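Phospholipase C-beta (PLC-beta) (Sepia officinalis, PDB 3QR0) is a cephalopod member of the phospholipase C-beta family, a multidomain protein that joins PH, EF-hand, TIM-barrel and C2 domains in one chain and carries a calcium ion. Local coordinates at residues 307-318 against 739-749. Numbering follows the deposited sequence.
Sequences MCEENNLTPMHR and DGIKPGYRHVP. With GOL (glycerol), chain D.
Segment 307-318 of the EF-hand region lies along the C2 domain, where Asn311 meets Tyr745 and Arg746. Asn311 ND2 donates an almost straight bond (176°) to Tyr745 O at 3.0 Å, with the acceptor in its amide plane; Leu306 O and Gln258 also hold this amide. Asn311 OD1 sits over one face of the Arg746 guanidinium, the two planes only 15° apart. Lys742 CB packs on the opposite face. Arg746 NE and NH2 both grip Pro743 O, which fixes the group's rotation, while its NH1 bonds weakly to Asn311 O. Strand 746-751 forms one border of its C2 sheet, and from it the His747 ring receives Met307 CG over one face, a CH-pi contact 3.8 Å from the centroid. Leu313 CD2 reaches Val748 CG1 at 3.8 Å. Extended beyond CG, Lys742 carries NZ to Asn312 O, 2.7 Å away and almost in line with the C=O bond; water 4 and a glycerol hydroxyl also bind NZ. Asn312 OD1 closes an Asx turn onto Thr314 N. Pro315 CG rests 3.4 Å from Gly740 O, and Arg318 NE faces Asp739 OD1 at 3.6 Å, a long salt bridge; this oxygen is far from the guanidinium plane, so charge alone links them.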
ATOM      1  N   MET A 307     -18.363   8.279  11.136  1.00 23.77           N
ATOM      2  CA  MET A 307     -16.951   8.638  11.084  1.00 23.89           C
ATOM      3  C   MET A 307     -16.076   7.807  12.013  1.00 23.79           C
ATOM      4  O   MET A 307     -14.865   7.913  11.934  1.00 23.44           O
ATOM      5  CB  MET A 307     -16.771  10.102  11.491  1.00 24.46           C
ATOM      6  CG  MET A 307     -17.383  11.119  10.555  1.00 25.53           C
ATOM      7  SD  MET A 307     -17.446  12.743  11.337  1.00 28.74           S
ATOM      8  CE  MET A 307     -15.702  13.123  11.518  1.00 28.47           C
ATOM      9  N   CYS A 308     -16.673   7.021  12.910  1.00 24.21           N
ATOM     10  CA  CYS A 308     -15.899   6.331  13.953  1.00 24.29           C
ATOM     11  C   CYS A 308     -15.412   4.961  13.495  1.00 23.80           C
ATOM     12  O   CYS A 308     -15.762   4.498  12.412  1.00 23.32           O
ATOM     13  CB  CYS A 308     -16.702   6.219  15.254  1.00 24.86           C
ATOM     14  SG  CYS A 308     -17.897   4.877  15.325  1.00 25.62           S
ATOM     15  N   GLU A 309     -14.595   4.319  14.328  1.00 24.29           N
ATOM     16  CA  GLU A 309     -14.008   3.018  13.991  1.00 24.24           C
ATOM     17  C   GLU A 309     -15.044   1.912  13.765  1.00 24.09           C
ATOM     18  O   GLU A 309     -14.803   1.000  12.977  1.00 23.55           O
ATOM     19  CB  GLU A 309     -12.999   2.570  15.061  1.00 24.81           C
ATOM     20  CG  GLU A 309     -11.678   3.336  15.032  1.00 25.97           C
ATOM     21  CD  GLU A 309     -11.081   3.396  13.636  1.00 27.14           C
ATOM     22  OE1 GLU A 309     -10.819   2.318  13.046  1.00 28.52           O
ATOM     23  OE2 GLU A 309     -10.899   4.524  13.122  1.00 27.54           O
ATOM     24  N   GLU A 310     -16.184   1.991  14.449  1.00 24.49           N
ATOM     25  CA  GLU A 310     -17.259   1.015  14.266  1.00 25.06           C
ATOM     26  C   GLU A 310     -17.719   0.944  12.806  1.00 24.54           C
ATOM     27  O   GLU A 310     -18.127  -0.127  12.337  1.00 24.76           O
ATOM     28  CB  GLU A 310     -18.458   1.364  15.148  1.00 26.03           C
ATOM     29  CG  GLU A 310     -19.455   0.225  15.338  1.00 27.46           C
ATOM     30  CD  GLU A 310     -18.907  -0.902  16.202  1.00 29.60           C
ATOM     31  OE1 GLU A 310     -18.192  -0.608  17.187  1.00 29.71           O
ATOM     32  OE2 GLU A 310     -19.198  -2.077  15.894  1.00 29.24           O
ATOM     33  N   ASN A 311     -17.652   2.078  12.107  1.00 23.89           N
ATOM     34  CA  ASN A 311     -18.038   2.162  10.698  1.00 23.69           C
ATOM     35  C   ASN A 311     -16.858   2.193   9.726  1.00 23.43           C
ATOM     36  O   ASN A 311     -17.027   2.553   8.563  1.00 23.29           O
ATOM     37  CB  ASN A 311     -18.922   3.394  10.457  1.00 23.55           C
ATOM     38  CG  ASN A 311     -19.760   3.265   9.186  1.00 23.40           C
ATOM     39  OD1 ASN A 311     -20.341   2.212   8.931  1.00 21.01           O
ATOM     40  ND2 ASN A 311     -19.801   4.326   8.379  1.00 22.05           N
ATOM     41  N   ASN A 312     -15.674   1.796  10.191  1.00 23.82           N
ATOM     42  CA  ASN A 312     -14.488   1.719   9.330  1.00 23.71           C
ATOM     43  C   ASN A 312     -14.762   0.827   8.116  1.00 24.05           C
ATOM     44  O   ASN A 312     -15.249  -0.302   8.253  1.00 24.02           O
ATOM     45  CB  ASN A 312     -13.275   1.202  10.130  1.00 23.82           C
ATOM     46  CG  ASN A 312     -11.932   1.502   9.449  1.00 23.54           C
ATOM     47  OD1 ASN A 312     -11.764   1.280   8.257  1.00 24.45           O
ATOM     48  ND2 ASN A 312     -10.971   1.985  10.223  1.00 24.45           N
ATOM     49  N   LEU A 313     -14.463   1.345   6.928  1.00 24.15           N
ATOM     50  CA  LEU A 313     -14.698   0.601   5.691  1.00 24.86           C
ATOM     51  C   LEU A 313     -13.786  -0.626   5.565  1.00 24.79           C
ATOM     52  O   LEU A 313     -14.141  -1.599   4.912  1.00 24.84           O
ATOM     53  CB  LEU A 313     -14.540   1.516   4.468  1.00 24.86           C
ATOM     54  CG  LEU A 313     -13.124   1.780   3.949  1.00 25.55           C
ATOM     55  CD1 LEU A 313     -12.610   0.608   3.107  1.00 26.34           C
ATOM     56  CD2 LEU A 313     -13.095   3.056   3.130  1.00 26.61           C
ATOM     57  N   THR A 314     -12.617  -0.578   6.201  1.00 25.28           N
ATOM     58  CA  THR A 314     -11.630  -1.651   6.082  1.00 25.61           C
ATOM     59  C   THR A 314     -12.073  -2.917   6.828  1.00 26.05           C
ATOM     60  O   THR A 314     -12.343  -2.856   8.028  1.00 25.96           O
ATOM     61  CB  THR A 314     -10.263  -1.202   6.629  1.00 25.59           C
ATOM     62  OG1 THR A 314      -9.834  -0.025   5.931  1.00 25.85           O
ATOM     63  CG2 THR A 314      -9.217  -2.308   6.464  1.00 26.41           C
ATOM     64  N   PRO A 315     -12.166  -4.061   6.114  1.00 26.32           N
ATOM     65  CA  PRO A 315     -12.484  -5.340   6.765  1.00 26.90           C
ATOM     66  C   PRO A 315     -11.289  -5.844   7.566  1.00 27.23           C
ATOM     67  O   PRO A 315     -10.274  -6.249   6.992  1.00 26.47           O
ATOM     68  CB  PRO A 315     -12.814  -6.274   5.599  1.00 26.79           C
ATOM     69  CG  PRO A 315     -12.173  -5.656   4.402  1.00 26.67           C
ATOM     70  CD  PRO A 315     -12.051  -4.192   4.649  1.00 26.36           C
ATOM     71  N   MET A 316     -11.412  -5.799   8.886  1.00 28.32           N
ATOM     72  CA  MET A 316     -10.278  -6.076   9.767  1.00 29.39           C
ATOM     73  C   MET A 316      -9.759  -7.509   9.635  1.00 29.24           C
ATOM     74  O   MET A 316      -8.554  -7.728   9.721  1.00 28.84           O
ATOM     75  CB  MET A 316     -10.631  -5.743  11.223  1.00 30.26           C
ATOM     76  CG  MET A 316     -10.766  -4.242  11.477  1.00 32.95           C
ATOM     77  SD  MET A 316      -9.210  -3.341  11.206  1.00 39.42           S
ATOM     78  CE  MET A 316      -9.813  -1.693  10.819  1.00 37.72           C
ATOM     79  N   HIS A 317     -10.656  -8.466   9.390  1.00 29.71           N
ATOM     80  CA  HIS A 317     -10.257  -9.865   9.197  1.00 30.13           C
ATOM     81  C   HIS A 317      -9.379 -10.053   7.945  1.00 29.74           C
ATOM     82  O   HIS A 317      -8.572 -10.982   7.888  1.00 29.84           O
ATOM     83  CB  HIS A 317     -11.484 -10.806   9.170  1.00 30.71           C
ATOM     84  CG  HIS A 317     -12.328 -10.683   7.936  1.00 31.83           C
ATOM     85  ND1 HIS A 317     -13.240  -9.664   7.754  1.00 33.27           N
ATOM     86  CD2 HIS A 317     -12.395 -11.452   6.822  1.00 33.07           C
ATOM     87  CE1 HIS A 317     -13.829  -9.809   6.580  1.00 34.05           C
ATOM     88  NE2 HIS A 317     -13.334 -10.884   5.993  1.00 34.39           N
ATOM     89  N   ARG A 318      -9.534  -9.170   6.956  1.00 29.09           N
ATOM     90  CA  ARG A 318      -8.684  -9.180   5.760  1.00 28.69           C
ATOM     91  C   ARG A 318      -7.401  -8.369   5.946  1.00 27.68           C
ATOM     92  O   ARG A 318      -6.362  -8.730   5.404  1.00 27.41           O
ATOM     93  CB  ARG A 318      -9.444  -8.641   4.545  1.00 28.89           C
ATOM     94  CG  ARG A 318     -10.488  -9.596   3.985  1.00 30.96           C
ATOM     95  CD  ARG A 318     -10.769  -9.319   2.499  1.00 33.93           C
ATOM     96  NE  ARG A 318      -9.632  -9.646   1.621  1.00 36.26           N
ATOM     97  CZ  ARG A 318      -8.877  -8.766   0.946  1.00 38.90           C
ATOM     98  NH1 ARG A 318      -9.094  -7.449   1.013  1.00 39.54           N
ATOM     99  NH2 ARG A 318      -7.880  -9.209   0.183  1.00 39.48           N
ATOM    100  N   ASP A 739     -13.684  -8.556  -2.571  1.00 28.53           N
ATOM    101  CA  ASP A 739     -13.586  -9.581  -1.534  1.00 29.68           C
ATOM    102  C   ASP A 739     -13.557  -8.867  -0.178  1.00 29.47           C
ATOM    103  O   ASP A 739     -12.552  -8.273   0.194  1.00 29.93           O
ATOM    104  CB  ASP A 739     -12.317 -10.424  -1.746  1.00 29.79           C
ATOM    105  CG  ASP A 739     -12.148 -11.536  -0.710  1.00 32.44           C
ATOM    106  OD1 ASP A 739     -11.029 -12.102  -0.639  1.00 35.41           O
ATOM    107  OD2 ASP A 739     -13.108 -11.853   0.029  1.00 34.98           O
ATOM    108  N   GLY A 740     -14.677  -8.901   0.533  1.00 29.46           N
ATOM    109  CA  GLY A 740     -14.772  -8.288   1.859  1.00 28.96           C
ATOM    110  C   GLY A 740     -15.199  -6.829   1.892  1.00 28.38           C
ATOM    111  O   GLY A 740     -15.237  -6.229   2.967  1.00 28.38           O
ATOM    112  N   ILE A 741     -15.537  -6.245   0.741  1.00 27.71           N
ATOM    113  CA  ILE A 741     -15.999  -4.857   0.722  1.00 27.30           C
ATOM    114  C   ILE A 741     -17.228  -4.697   1.629  1.00 27.25           C
ATOM    115  O   ILE A 741     -18.086  -5.584   1.706  1.00 27.48           O
ATOM    116  CB  ILE A 741     -16.308  -4.337  -0.714  1.00 27.60           C
ATOM    117  CG1 ILE A 741     -16.450  -2.806  -0.705  1.00 27.39           C
ATOM    118  CG2 ILE A 741     -17.554  -5.009  -1.285  1.00 27.55           C
ATOM    119  CD1 ILE A 741     -16.508  -2.181  -2.081  1.00 27.55           C
ATOM    120  N   LYS A 742     -17.285  -3.571   2.331  1.00 26.73           N
ATOM    121  CA  LYS A 742     -18.372  -3.287   3.256  1.00 26.77           C
ATOM    122  C   LYS A 742     -19.288  -2.247   2.637  1.00 26.55           C
ATOM    123  O   LYS A 742     -18.831  -1.154   2.301  1.00 27.13           O
ATOM    124  CB  LYS A 742     -17.827  -2.724   4.558  1.00 26.78           C
ATOM    125  CG  LYS A 742     -16.953  -3.651   5.363  1.00 26.84           C
ATOM    126  CD  LYS A 742     -16.732  -3.007   6.710  1.00 28.00           C
ATOM    127  CE  LYS A 742     -15.727  -3.710   7.556  1.00 28.30           C
ATOM    128  NZ  LYS A 742     -15.606  -2.966   8.821  1.00 28.51           N
ATOM    129  N   PRO A 743     -20.585  -2.564   2.495  1.00 26.20           N
ATOM    130  CA  PRO A 743     -21.507  -1.639   1.845  1.00 25.86           C
ATOM    131  C   PRO A 743     -22.038  -0.548   2.778  1.00 25.39           C
ATOM    132  O   PRO A 743     -21.632  -0.459   3.941  1.00 25.19           O
ATOM    133  CB  PRO A 743     -22.643  -2.558   1.400  1.00 26.40           C
ATOM    134  CG  PRO A 743     -22.687  -3.599   2.456  1.00 26.62           C
ATOM    135  CD  PRO A 743     -21.263  -3.813   2.895  1.00 26.40           C
ATOM    136  N   GLY A 744     -22.929   0.281   2.247  1.00 24.64           N
ATOM    137  CA  GLY A 744     -23.630   1.294   3.024  1.00 24.54           C
ATOM    138  C   GLY A 744     -22.982   2.657   2.957  1.00 23.83           C
ATOM    139  O   GLY A 744     -22.176   2.930   2.065  1.00 22.99           O
ATOM    140  N   TYR A 745     -23.339   3.514   3.911  1.00 23.85           N
ATOM    141  CA  TYR A 745     -22.737   4.833   4.025  1.00 23.63           C
ATOM    142  C   TYR A 745     -21.358   4.713   4.655  1.00 23.30           C
ATOM    143  O   TYR A 745     -21.218   4.217   5.776  1.00 23.16           O
ATOM    144  CB  TYR A 745     -23.617   5.771   4.848  1.00 24.30           C
ATOM    145  CG  TYR A 745     -24.897   6.167   4.151  1.00 24.92           C
ATOM    146  CD1 TYR A 745     -26.133   5.717   4.611  1.00 25.21           C
ATOM    147  CD2 TYR A 745     -24.873   6.987   3.022  1.00 24.75           C
ATOM    148  CE1 TYR A 745     -27.310   6.076   3.968  1.00 26.79           C
ATOM    149  CE2 TYR A 745     -26.051   7.351   2.372  1.00 25.78           C
ATOM    150  CZ  TYR A 745     -27.260   6.889   2.851  1.00 26.05           C
ATOM    151  OH  TYR A 745     -28.422   7.243   2.228  1.00 26.95           O
ATOM    152  N   ARG A 746     -20.341   5.156   3.924  1.00 22.71           N
ATOM    153  CA  ARG A 746     -18.962   5.028   4.380  1.00 22.56           C
ATOM    154  C   ARG A 746     -18.182   6.302   4.143  1.00 22.55           C
ATOM    155  O   ARG A 746     -18.293   6.909   3.079  1.00 22.89           O
ATOM    156  CB  ARG A 746     -18.261   3.884   3.634  1.00 21.79           C
ATOM    157  CG  ARG A 746     -18.873   2.517   3.837  1.00 21.95           C
ATOM    158  CD  ARG A 746     -18.633   1.949   5.235  1.00 21.69           C
ATOM    159  NE  ARG A 746     -19.447   0.756   5.439  1.00 21.93           N
ATOM    160  CZ  ARG A 746     -19.414  -0.031   6.509  1.00 22.51           C
ATOM    161  NH1 ARG A 746     -18.581   0.218   7.512  1.00 22.12           N
ATOM    162  NH2 ARG A 746     -20.219  -1.085   6.569  1.00 22.90           N
ATOM    163  N   HIS A 747     -17.396   6.711   5.136  1.00 22.94           N
ATOM    164  CA  HIS A 747     -16.301   7.639   4.884  1.00 22.96           C
ATOM    165  C   HIS A 747     -15.128   6.843   4.344  1.00 22.62           C
ATOM    166  O   HIS A 747     -14.847   5.733   4.799  1.00 23.04           O
ATOM    167  CB  HIS A 747     -15.897   8.401   6.144  1.00 23.04           C
ATOM    168  CG  HIS A 747     -16.917   9.399   6.584  1.00 23.60           C
ATOM    169  ND1 HIS A 747     -17.979   9.062   7.394  1.00 23.52           N
ATOM    170  CD2 HIS A 747     -17.051  10.717   6.310  1.00 23.98           C
ATOM    171  CE1 HIS A 747     -18.721  10.135   7.608  1.00 24.86           C
ATOM    172  NE2 HIS A 747     -18.181  11.151   6.964  1.00 24.79           N
ATOM    173  N   VAL A 748     -14.444   7.426   3.368  1.00 22.79           N
ATOM    174  CA  VAL A 748     -13.354   6.771   2.668  1.00 21.94           C
ATOM    175  C   VAL A 748     -12.118   7.665   2.756  1.00 21.74           C
ATOM    176  O   VAL A 748     -11.900   8.501   1.880  1.00 21.12           O
ATOM    177  CB  VAL A 748     -13.735   6.533   1.185  1.00 22.07           C
ATOM    178  CG1 VAL A 748     -12.660   5.717   0.472  1.00 21.19           C
ATOM    179  CG2 VAL A 748     -15.085   5.838   1.084  1.00 22.98           C
ATOM    180  N   PRO A 749     -11.325   7.524   3.840  1.00 21.55           N
ATOM    181  CA  PRO A 749     -10.080   8.288   3.915  1.00 21.41           C
ATOM    182  C   PRO A 749      -9.200   8.022   2.702  1.00 20.83           C
ATOM    183  O   PRO A 749      -9.003   6.867   2.310  1.00 20.58           O
ATOM    184  CB  PRO A 749      -9.426   7.776   5.203  1.00 21.36           C
ATOM    185  CG  PRO A 749     -10.585   7.319   6.043  1.00 21.63           C
ATOM    186  CD  PRO A 749     -11.572   6.749   5.071  1.00 21.68           C
TER
HETATM  187  C1  GOL D1201     -20.758  -1.400  10.696  1.00 42.96           C
HETATM  188  O1  GOL D1201     -21.142  -0.433   9.740  1.00 42.19           O
HETATM  189  C2  GOL D1201     -19.577  -2.206  10.157  1.00 43.52           C
HETATM  190  O2  GOL D1201     -19.954  -2.812   8.942  1.00 44.51           O
HETATM  191  C3  GOL D1201     -19.148  -3.278  11.155  1.00 43.51           C
HETATM  192  O3  GOL D1201     -17.965  -3.906  10.709  1.00 43.68           O
HETATM  193  O   HOH W   1     -16.611   4.809   7.100  1.00 24.07           O
HETATM  194  O   HOH W   2     -14.796  -2.088   2.435  1.00 28.66           O
HETATM  195  O   HOH W   3     -13.206   4.068   6.804  1.00 29.07           O
HETATM  196  O   HOH W   4     -14.208  -5.086  10.074  1.00 26.96           O